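Local coordinates for ribosomal-protein-S5-alanine N-acetyltransferase (Vibrio fischeri, PDB 3IGR), which probably transfers an acetyl group from acetyl-CoA to the N-terminal alanine of ribosomal protein uS5, as a member of the GNAT acetyltransferase family, at residues 86-99 against 120-134. Sequence-based numbering, arbitrary orientation.
Sequences YSNITRFPFHAGHV and TIDWMFKAQNLHRIM
Met124, a selenomethionine, lies over one face of the Tyr86 ring, its CG above the ring centre in a CH-pi contact, 3.7 Å from the centroid. Its SE adds a Met-aromatic contact, 4.4 Å from the centroid of the Tyr86 ring. All three Met124 torsions are near -65°, a curl that brings CE back to meet Ile89 CD1 tip to tip. Farther along, Arg91 grips Gln128 end-on with two nitrogens: NH1 reaches the backbone O of Gln128 at 2.9 Å, in both the guanidinium and the carbonyl plane, while NH2 donates to the side-chain OE1 with a tilt from both planes. Leu130 CD2 lies over one face of this guanidinium, on the NH1 side. One water joins Arg91 NH1, His95 ND1 and Asn129 O, tying the hairpin to the turn after the helix. Where the strands begin to pair, His95 O accepts from both His131 N and Arg132 N; the parallel ladder runs on to Val99 N, which donates to Met134 O (3.0 Å). Behind these contacts, Asn65 binds Arg91 NH2 and Gln128 NE2, and Phe68 packs on Met124 and Ile89. Strand 96-103, helix 112-126 and strand 132-137 form a beta-alpha-beta unit of this GNAT domain, joined here by the end of strand 79-90, antiparallel to 96-103, and its hairpin turn; strand 168-178 pairs antiparallel with 132-137.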
loop_
_atom_site.group_PDB
_atom_site.type_symbol
_atom_site.label_atom_id
_atom_site.label_comp_id
_atom_site.label_asym_id
_atom_site.label_seq_id
_atom_site.Cartn_x
_atom_site.Cartn_y
_atom_site.Cartn_z
ATOM N N TYR A 86 -13.789 10.963 -12.623
ATOM C CA TYR A 86 -14.747 9.851 -12.747
ATOM C C TYR A 86 -15.820 10.299 -13.730
ATOM O O TYR A 86 -16.523 11.289 -13.491
ATOM C CB TYR A 86 -15.346 9.470 -11.391
ATOM C CG TYR A 86 -14.287 8.993 -10.436
ATOM C CD1 TYR A 86 -13.912 7.654 -10.402
ATOM C CD2 TYR A 86 -13.604 9.897 -9.607
ATOM C CE1 TYR A 86 -12.918 7.215 -9.535
ATOM C CE2 TYR A 86 -12.600 9.463 -8.740
ATOM C CZ TYR A 86 -12.266 8.118 -8.720
ATOM O OH TYR A 86 -11.272 7.673 -7.908
ATOM N N SER A 87 -15.899 9.589 -14.849
ATOM C CA SER A 87 -16.775 9.943 -15.950
ATOM C C SER A 87 -17.474 8.704 -16.480
ATOM O O SER A 87 -17.160 7.580 -16.072
ATOM C CB SER A 87 -15.952 10.552 -17.080
ATOM O OG SER A 87 -15.038 9.583 -17.572
ATOM N N ASN A 88 -18.417 8.909 -17.391
ATOM C CA ASN A 88 -19.083 7.790 -18.025
ATOM C C ASN A 88 -19.800 7.006 -16.928
ATOM O O ASN A 88 -19.748 5.781 -16.887
ATOM C CB ASN A 88 -18.003 6.906 -18.644
ATOM C CG ASN A 88 -18.264 6.572 -20.051
ATOM O OD1 ASN A 88 -17.658 7.168 -20.959
ATOM N ND2 ASN A 88 -19.154 5.614 -20.279
ATOM N N ILE A 89 -20.428 7.720 -16.003
ATOM C CA ILE A 89 -21.088 7.068 -14.896
ATOM C C ILE A 89 -22.482 6.577 -15.305
ATOM O O ILE A 89 -23.263 7.334 -15.880
ATOM C CB ILE A 89 -21.152 8.000 -13.683
ATOM C CG1 ILE A 89 -19.733 8.219 -13.127
ATOM C CG2 ILE A 89 -22.098 7.447 -12.617
ATOM C CD1 ILE A 89 -19.676 9.209 -11.967
ATOM N N THR A 90 -22.762 5.301 -15.020
ATOM C CA THR A 90 -24.080 4.722 -15.250
ATOM C C THR A 90 -24.591 4.152 -13.935
ATOM O O THR A 90 -23.833 3.547 -13.180
ATOM C CB THR A 90 -24.012 3.605 -16.317
ATOM O OG1 THR A 90 -23.414 4.131 -17.504
ATOM C CG2 THR A 90 -25.396 3.068 -16.667
ATOM N N ARG A 91 -25.876 4.352 -13.665
ATOM C CA ARG A 91 -26.500 3.793 -12.489
ATOM C C ARG A 91 -27.105 2.471 -12.932
ATOM O O ARG A 91 -26.452 1.756 -13.692
ATOM C CB ARG A 91 -27.509 4.793 -11.898
ATOM C CG ARG A 91 -26.854 6.130 -11.549
ATOM C CD ARG A 91 -25.711 5.900 -10.539
ATOM N NE ARG A 91 -25.037 7.146 -10.176
ATOM C CZ ARG A 91 -24.293 7.327 -9.083
ATOM N NH1 ARG A 91 -24.114 6.339 -8.196
ATOM N NH2 ARG A 91 -23.745 8.517 -8.867
ATOM N N PHE A 92 -28.304 2.109 -12.464
ATOM C CA PHE A 92 -28.901 0.844 -12.900
ATOM C C PHE A 92 -28.792 0.757 -14.431
ATOM O O PHE A 92 -29.103 1.731 -15.109
ATOM C CB PHE A 92 -30.367 0.727 -12.449
ATOM C CG PHE A 92 -31.063 -0.503 -12.985
ATOM C CD1 PHE A 92 -30.942 -1.730 -12.337
ATOM C CD2 PHE A 92 -31.819 -0.436 -14.162
ATOM C CE1 PHE A 92 -31.582 -2.895 -12.853
ATOM C CE2 PHE A 92 -32.469 -1.580 -14.676
ATOM C CZ PHE A 92 -32.336 -2.817 -14.028
ATOM N N PRO A 93 -28.397 -0.403 -14.988
ATOM C CA PRO A 93 -28.121 -1.686 -14.339
ATOM C C PRO A 93 -26.628 -1.984 -14.219
ATOM O O PRO A 93 -26.265 -3.156 -14.013
ATOM C CB PRO A 93 -28.739 -2.678 -15.319
ATOM C CG PRO A 93 -28.398 -2.054 -16.683
ATOM C CD PRO A 93 -28.526 -0.556 -16.459
ATOM N N PHE A 94 -25.798 -0.936 -14.346
ATOM C CA PHE A 94 -24.335 -1.074 -14.410
ATOM C C PHE A 94 -23.666 -0.628 -13.119
ATOM O O PHE A 94 -22.743 -1.291 -12.615
ATOM C CB PHE A 94 -23.769 -0.207 -15.540
ATOM C CG PHE A 94 -24.025 -0.731 -16.927
ATOM C CD1 PHE A 94 -23.100 -1.545 -17.551
ATOM C CD2 PHE A 94 -25.160 -0.346 -17.634
ATOM C CE1 PHE A 94 -23.318 -2.003 -18.859
ATOM C CE2 PHE A 94 -25.392 -0.797 -18.931
ATOM C CZ PHE A 94 -24.469 -1.625 -19.543
ATOM N N HIS A 95 -24.127 0.506 -12.576
ATOM C CA HIS A 95 -23.525 1.105 -11.362
ATOM C C HIS A 95 -21.990 1.192 -11.496
ATOM O O HIS A 95 -21.220 0.729 -10.634
ATOM C CB HIS A 95 -23.990 0.348 -10.111
ATOM C CG HIS A 95 -25.466 0.458 -9.871
ATOM N ND1 HIS A 95 -26.052 1.598 -9.370
ATOM C CD2 HIS A 95 -26.471 -0.427 -10.072
ATOM C CE1 HIS A 95 -27.360 1.408 -9.262
ATOM N NE2 HIS A 95 -27.636 0.186 -9.686
ATOM N N ALA A 96 -21.559 1.811 -12.592
ATOM C CA ALA A 96 -20.143 1.807 -12.981
ATOM C C ALA A 96 -19.705 3.159 -13.501
ATOM O O ALA A 96 -20.534 4.003 -13.890
ATOM C CB ALA A 96 -19.900 0.759 -14.052
ATOM N N GLY A 97 -18.401 3.365 -13.473
ATOM C CA GLY A 97 -17.802 4.555 -14.061
ATOM C C GLY A 97 -16.347 4.344 -14.409
ATOM O O GLY A 97 -15.730 3.347 -14.012
ATOM N N HIS A 98 -15.822 5.296 -15.160
ATOM C CA HIS A 98 -14.453 5.286 -15.619
ATOM C C HIS A 98 -13.641 6.281 -14.808
ATOM O O HIS A 98 -14.093 7.399 -14.555
ATOM C CB HIS A 98 -14.406 5.658 -17.105
ATOM C CG HIS A 98 -13.027 5.694 -17.676
ATOM N ND1 HIS A 98 -12.422 4.585 -18.234
ATOM C CD2 HIS A 98 -12.126 6.703 -17.768
ATOM C CE1 HIS A 98 -11.212 4.915 -18.659
ATOM N NE2 HIS A 98 -11.008 6.192 -18.387
ATOM N N VAL A 99 -12.446 5.865 -14.408
ATOM C CA VAL A 99 -11.493 6.756 -13.767
ATOM C C VAL A 99 -10.335 7.037 -14.727
ATOM O O VAL A 99 -9.781 6.114 -15.362
ATOM C CB VAL A 99 -10.974 6.208 -12.393
ATOM C CG1 VAL A 99 -10.228 4.870 -12.533
ATOM C CG2 VAL A 99 -10.098 7.280 -11.679
ATOM N N THR A 120 -10.369 8.760 -3.430
ATOM C CA THR A 120 -11.555 9.042 -4.234
ATOM C C THR A 120 -12.313 7.781 -4.697
ATOM O O THR A 120 -13.535 7.802 -4.738
ATOM C CB THR A 120 -11.232 9.962 -5.410
ATOM O OG1 THR A 120 -10.219 9.356 -6.230
ATOM C CG2 THR A 120 -10.753 11.297 -4.894
ATOM N N ILE A 121 -11.617 6.694 -5.031
ATOM C CA ILE A 121 -12.298 5.421 -5.323
ATOM C C ILE A 121 -13.113 5.005 -4.100
ATOM O O ILE A 121 -14.273 4.575 -4.209
ATOM C CB ILE A 121 -11.325 4.258 -5.678
ATOM C CG1 ILE A 121 -11.022 4.205 -7.161
ATOM C CG2 ILE A 121 -11.974 2.912 -5.484
ATOM C CD1 ILE A 121 -10.283 5.321 -7.693
ATOM N N ASP A 122 -12.496 5.122 -2.934
ATOM C CA ASP A 122 -13.150 4.763 -1.696
ATOM C C ASP A 122 -14.445 5.549 -1.503
ATOM O O ASP A 122 -15.471 5.005 -1.051
ATOM C CB ASP A 122 -12.209 5.085 -0.549
ATOM C CG ASP A 122 -12.032 3.943 0.359
ATOM O OD1 ASP A 122 -11.025 3.219 0.164
ATOM O OD2 ASP A 122 -12.895 3.751 1.247
ATOM N N TRP A 123 -14.381 6.838 -1.828
ATOM C CA TRP A 123 -15.560 7.686 -1.767
ATOM C C TRP A 123 -16.613 7.311 -2.839
ATOM O O TRP A 123 -17.806 7.324 -2.569
ATOM C CB TRP A 123 -15.148 9.154 -1.850
ATOM C CG TRP A 123 -16.284 10.105 -1.673
ATOM C CD1 TRP A 123 -16.819 10.549 -0.484
ATOM C CD2 TRP A 123 -17.010 10.760 -2.711
ATOM N NE1 TRP A 123 -17.846 11.428 -0.731
ATOM C CE2 TRP A 123 -17.985 11.579 -2.088
ATOM C CE3 TRP A 123 -16.931 10.741 -4.113
ATOM C CZ2 TRP A 123 -18.882 12.363 -2.819
ATOM C CZ3 TRP A 123 -17.821 11.542 -4.842
ATOM C CH2 TRP A 123 -18.787 12.327 -4.188
HETATM N N MSE A 124 -16.169 6.969 -4.045
HETATM C CA MSE A 124 -17.098 6.578 -5.108
HETATM C C MSE A 124 -17.880 5.301 -4.722
HETATM O O MSE A 124 -19.060 5.140 -5.070
HETATM C CB MSE A 124 -16.360 6.382 -6.429
HETATM C CG MSE A 124 -15.725 7.671 -6.983
HETATM SE SE MSE A 124 -17.120 8.961 -7.457
HETATM C CE MSE A 124 -17.994 7.989 -8.874
ATOM N N PHE A 125 -17.212 4.422 -3.981
ATOM C CA PHE A 125 -17.790 3.158 -3.556
ATOM C C PHE A 125 -18.740 3.390 -2.371
ATOM O O PHE A 125 -19.904 2.947 -2.384
ATOM C CB PHE A 125 -16.671 2.193 -3.146
ATOM C CG PHE A 125 -16.040 1.428 -4.292
ATOM C CD1 PHE A 125 -16.492 1.564 -5.608
ATOM C CD2 PHE A 125 -15.025 0.502 -4.030
ATOM C CE1 PHE A 125 -15.915 0.818 -6.648
ATOM C CE2 PHE A 125 -14.439 -0.251 -5.066
ATOM C CZ PHE A 125 -14.884 -0.086 -6.374
ATOM N N LYS A 126 -18.227 4.079 -1.359
ATOM C CA LYS A 126 -18.919 4.253 -0.093
ATOM C C LYS A 126 -19.985 5.340 -0.145
ATOM O O LYS A 126 -21.099 5.094 0.268
ATOM C CB LYS A 126 -17.935 4.478 1.065
ATOM C CG LYS A 126 -17.115 3.215 1.389
ATOM C CD LYS A 126 -16.070 3.417 2.498
ATOM C CE LYS A 126 -15.338 2.087 2.777
ATOM N NZ LYS A 126 -13.942 2.261 3.273
ATOM N N ALA A 127 -19.652 6.532 -0.637
ATOM C CA ALA A 127 -20.628 7.628 -0.679
ATOM C C ALA A 127 -21.455 7.647 -1.958
ATOM O O ALA A 127 -22.594 8.081 -1.933
ATOM C CB ALA A 127 -19.961 8.963 -0.474
ATOM N N GLN A 128 -20.898 7.202 -3.079
ATOM C CA GLN A 128 -21.682 7.165 -4.321
ATOM C C GLN A 128 -22.222 5.785 -4.685
ATOM O O GLN A 128 -22.903 5.651 -5.690
ATOM C CB GLN A 128 -20.917 7.769 -5.502
ATOM C CG GLN A 128 -20.694 9.284 -5.411
ATOM C CD GLN A 128 -21.963 10.098 -5.592
ATOM O OE1 GLN A 128 -22.859 9.718 -6.327
ATOM N NE2 GLN A 128 -22.033 11.236 -4.922
ATOM N N ASN A 129 -21.943 4.774 -3.866
ATOM C CA ASN A 129 -22.469 3.422 -4.102
ATOM C C ASN A 129 -22.249 2.929 -5.545
ATOM O O ASN A 129 -23.145 2.365 -6.170
ATOM C CB ASN A 129 -23.960 3.340 -3.694
ATOM C CG ASN A 129 -24.447 1.898 -3.542
ATOM O OD1 ASN A 129 -23.743 1.047 -2.966
ATOM N ND2 ASN A 129 -25.652 1.610 -4.060
ATOM N N LEU A 130 -21.058 3.165 -6.095
ATOM C CA LEU A 130 -20.729 2.532 -7.367
ATOM C C LEU A 130 -20.407 1.078 -7.100
ATOM O O LEU A 130 -19.885 0.740 -6.037
ATOM C CB LEU A 130 -19.563 3.226 -8.073
ATOM C CG LEU A 130 -19.874 4.548 -8.778
ATOM C CD1 LEU A 130 -18.653 4.941 -9.613
ATOM C CD2 LEU A 130 -21.084 4.411 -9.680
ATOM N N HIS A 131 -20.734 0.218 -8.056
ATOM C CA HIS A 131 -20.393 -1.200 -7.978
ATOM C C HIS A 131 -19.017 -1.495 -8.589
ATOM O O HIS A 131 -18.330 -2.414 -8.145
ATOM C CB HIS A 131 -21.455 -2.035 -8.705
ATOM C CG HIS A 131 -21.138 -3.497 -8.794
ATOM N ND1 HIS A 131 -21.035 -4.304 -7.683
ATOM C CD2 HIS A 131 -20.909 -4.297 -9.860
ATOM C CE1 HIS A 131 -20.758 -5.540 -8.060
ATOM N NE2 HIS A 131 -20.674 -5.560 -9.377
ATOM N N ARG A 132 -18.637 -0.706 -9.596
ATOM C CA ARG A 132 -17.489 -1.018 -10.474
ATOM C C ARG A 132 -16.816 0.271 -10.926
ATOM O O ARG A 132 -17.509 1.216 -11.329
ATOM C CB ARG A 132 -17.977 -1.803 -11.706
ATOM C CG ARG A 132 -16.970 -1.968 -12.866
ATOM C CD ARG A 132 -17.693 -2.429 -14.152
ATOM N NE ARG A 132 -16.801 -2.535 -15.307
ATOM C CZ ARG A 132 -16.000 -3.575 -15.542
ATOM N NH1 ARG A 132 -15.970 -4.605 -14.698
ATOM N NH2 ARG A 132 -15.218 -3.587 -16.617
ATOM N N ILE A 133 -15.486 0.316 -10.864
ATOM C CA ILE A 133 -14.712 1.429 -11.425
ATOM C C ILE A 133 -13.777 0.791 -12.441
ATOM O O ILE A 133 -13.059 -0.184 -12.103
ATOM C CB ILE A 133 -13.860 2.229 -10.368
ATOM C CG1 ILE A 133 -14.707 2.822 -9.234
ATOM C CG2 ILE A 133 -13.072 3.352 -11.019
ATOM C CD1 ILE A 133 -15.566 3.972 -9.634
HETATM N N MSE A 134 -13.794 1.299 -13.655
HETATM C CA MSE A 134 -12.996 0.842 -14.761
HETATM C C MSE A 134 -11.812 1.778 -15.021
HETATM O O MSE A 134 -11.937 2.946 -14.949
HETATM C CB MSE A 134 -13.846 0.769 -16.028
HETATM C CG MSE A 134 -14.789 -0.418 -16.138
HETATM SE SE MSE A 134 -16.205 -0.368 -17.531
HETATM C CE MSE A 134 -16.652 1.458 -17.511
HETATM O O HOH W 1 -24.702 3.639 -8.027
#